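Local coordinates for spore coat polysaccharide biosynthesis protein SpsE (Bacillus subtilis, PDB 1VLI), which probably acts as an N-acylneuraminate-9-phosphate synthase, a sialic acid synthase-like enzyme in the making of spore coat polysaccharide, at residues P201-S207 with K294-S299. Sequence-based numbering, arbitrary orientation.
Sequences PEYSNLS and KLLGSS
Leu-206 and Ser-207 present consecutive backbone amides to the last carbonyls of helix 293-296, which have no further turn of helix to bond to. Leu-206 N reaches Leu-295 O at 2.9 Å, and Ser-207 N reaches Leu-296 O at 3.0 Å. The same Leu-296 oxygen takes a second bond from Ser-207 OG at 2.8 Å, which comes in above the carbonyl plane, so the two donors use different directions. A chi1 of 51° sets this hydroxyl between its own N and carbonyl carbon, letting one short residue grip the oxygen twice.

Asn-205 adds a side-chain bond of its own: Ser-298 N points at a lone pair of OD1, 2.8 Å away and almost straight at 168°. Gly-297, leaving the helix with positive phi and having no side chain, lets Asn-205 OD1 come within 3.3 Å of its CA.

In the NeuB-family TIM barrel, 201-207 belongs to the loop from strand 188-193 to helix 208-215; against it lies the end of the short helix 293-296, which follows the long helix 266-285. A water joins the two segments, accepting from Asn-205 N at 2.7 Å and lying within hydrogen-bonding distance of Glu-202 O and Lys-294 O.

Apolar contact is modest. Leu-295 brings CD2 to 4.2 Å from Pro-201 CB and close to Ser-204 OG, a hydroxyl already bonded to Pro-201 O; Leu-295, a buried apolar residue, also packs on Ala-236 of helix 232-239.

Lys-294 makes a mixed contact: its aliphatic carbons lie along Glu-202, and bends at its outer two torsions bring NZ to 3.5 Å from Pro-201 CB.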
loop_
_atom_site.group_PDB
_atom_site.type_symbol
_atom_site.label_atom_id
_atom_site.label_comp_id
_atom_site.label_asym_id
_atom_site.label_seq_id
_atom_site.Cartn_x
_atom_site.Cartn_y
_atom_site.Cartn_z
ATOM N N PRO A 201 -16.371 12.730 -0.454
ATOM C CA PRO A 201 -16.339 12.766 -1.927
ATOM C C PRO A 201 -15.508 13.907 -2.582
ATOM O O PRO A 201 -14.850 13.659 -3.598
ATOM C CB PRO A 201 -17.823 12.926 -2.303
ATOM C CG PRO A 201 -18.562 12.319 -1.192
ATOM C CD PRO A 201 -17.734 12.504 0.055
ATOM N N GLU A 202 -15.570 15.126 -2.019
ATOM C CA GLU A 202 -14.879 16.324 -2.551
ATOM C C GLU A 202 -13.373 16.114 -2.637
ATOM O O GLU A 202 -12.685 16.812 -3.399
ATOM C CB GLU A 202 -15.115 17.560 -1.673
ATOM C CG GLU A 202 -16.523 17.727 -1.121
ATOM C CD GLU A 202 -16.762 16.936 0.158
ATOM O OE1 GLU A 202 -16.010 17.136 1.135
ATOM O OE2 GLU A 202 -17.716 16.124 0.190
ATOM N N TYR A 203 -12.872 15.164 -1.842
ATOM C CA TYR A 203 -11.443 14.909 -1.748
ATOM C C TYR A 203 -10.926 13.780 -2.639
ATOM O O TYR A 203 -9.739 13.441 -2.589
ATOM C CB TYR A 203 -11.021 14.692 -0.290
ATOM C CG TYR A 203 -11.206 15.924 0.562
ATOM C CD1 TYR A 203 -10.343 17.028 0.439
ATOM C CD2 TYR A 203 -12.261 16.006 1.476
ATOM C CE1 TYR A 203 -10.524 18.173 1.221
ATOM C CE2 TYR A 203 -12.446 17.141 2.266
ATOM C CZ TYR A 203 -11.578 18.215 2.133
ATOM O OH TYR A 203 -11.772 19.326 2.915
ATOM N N SER A 204 -11.799 13.226 -3.472
ATOM C CA SER A 204 -11.439 12.118 -4.364
ATOM C C SER A 204 -10.335 12.466 -5.365
ATOM O O SER A 204 -9.478 11.623 -5.651
ATOM C CB SER A 204 -12.665 11.648 -5.131
ATOM O OG SER A 204 -13.704 11.335 -4.228
ATOM N N ASN A 205 -10.384 13.690 -5.899
ATOM C CA ASN A 205 -9.551 14.118 -7.014
ATOM C C ASN A 205 -9.346 13.042 -8.076
ATOM O O ASN A 205 -8.216 12.712 -8.410
ATOM C CB ASN A 205 -8.203 14.642 -6.513
ATOM C CG ASN A 205 -8.341 15.943 -5.732
ATOM O OD1 ASN A 205 -8.716 17.019 -6.281
ATOM N ND2 ASN A 205 -8.030 15.865 -4.445
ATOM N N LEU A 206 -10.436 12.524 -8.626
ATOM C CA LEU A 206 -10.359 11.458 -9.639
ATOM C C LEU A 206 -9.690 11.833 -10.976
ATOM O O LEU A 206 -9.257 10.944 -11.723
ATOM C CB LEU A 206 -11.745 10.855 -9.888
ATOM C CG LEU A 206 -12.496 10.200 -8.728
ATOM C CD1 LEU A 206 -13.632 9.331 -9.253
ATOM C CD2 LEU A 206 -11.550 9.351 -7.894
ATOM N N SER A 207 -9.602 13.137 -11.293
ATOM C CA SER A 207 -8.884 13.533 -12.513
ATOM C C SER A 207 -7.405 13.098 -12.450
ATOM O O SER A 207 -6.712 13.093 -13.455
ATOM C CB SER A 207 -9.021 15.035 -12.803
ATOM O OG SER A 207 -8.687 15.769 -11.650
ATOM N N LYS A 294 -17.223 17.643 -8.557
ATOM C CA LYS A 294 -16.962 17.401 -7.152
ATOM C C LYS A 294 -16.031 16.209 -7.055
ATOM O O LYS A 294 -15.084 16.242 -6.290
ATOM C CB LYS A 294 -18.282 17.176 -6.381
ATOM C CG LYS A 294 -18.117 16.849 -4.868
ATOM C CD LYS A 294 -19.339 17.188 -3.984
ATOM C CE LYS A 294 -20.554 16.244 -4.199
ATOM N NZ LYS A 294 -20.414 14.848 -3.639
ATOM N N LEU A 295 -16.275 15.182 -7.863
ATOM C CA LEU A 295 -15.408 14.007 -7.879
ATOM C C LEU A 295 -14.124 14.216 -8.676
ATOM O O LEU A 295 -13.079 13.671 -8.307
ATOM C CB LEU A 295 -16.152 12.769 -8.378
ATOM C CG LEU A 295 -17.311 12.280 -7.512
ATOM C CD1 LEU A 295 -18.150 11.302 -8.298
ATOM C CD2 LEU A 295 -16.820 11.676 -6.188
ATOM N N LEU A 296 -14.168 15.018 -9.747
ATOM C CA LEU A 296 -12.951 15.228 -10.540
ATOM C C LEU A 296 -11.839 15.906 -9.741
ATOM O O LEU A 296 -10.680 15.447 -9.746
ATOM C CB LEU A 296 -13.237 15.924 -11.874
ATOM C CG LEU A 296 -13.931 15.013 -12.913
ATOM C CD1 LEU A 296 -14.358 15.772 -14.165
ATOM C CD2 LEU A 296 -13.119 13.757 -13.302
ATOM N N GLY A 297 -12.203 16.940 -8.996
ATOM C CA GLY A 297 -11.212 17.773 -8.320
ATOM C C GLY A 297 -10.115 18.255 -9.260
ATOM O O GLY A 297 -10.361 18.602 -10.423
ATOM N N SER A 298 -8.889 18.251 -8.753
ATOM C CA SER A 298 -7.717 18.716 -9.488
ATOM C C SER A 298 -6.818 17.546 -9.944
ATOM O O SER A 298 -6.583 16.586 -9.181
ATOM C CB SER A 298 -6.917 19.666 -8.589
ATOM O OG SER A 298 -5.762 20.145 -9.252
ATOM N N SER A 299 -6.321 17.641 -11.184
ATOM C CA SER A 299 -5.340 16.681 -11.739
ATOM C C SER A 299 -3.910 16.858 -11.216
ATOM O O SER A 299 -3.047 16.028 -11.493
ATOM C CB SER A 299 -5.337 16.694 -13.283
ATOM O OG SER A 299 -5.069 17.990 -13.824
HETATM O O HOH W 1 -12.334 15.591 -5.800
#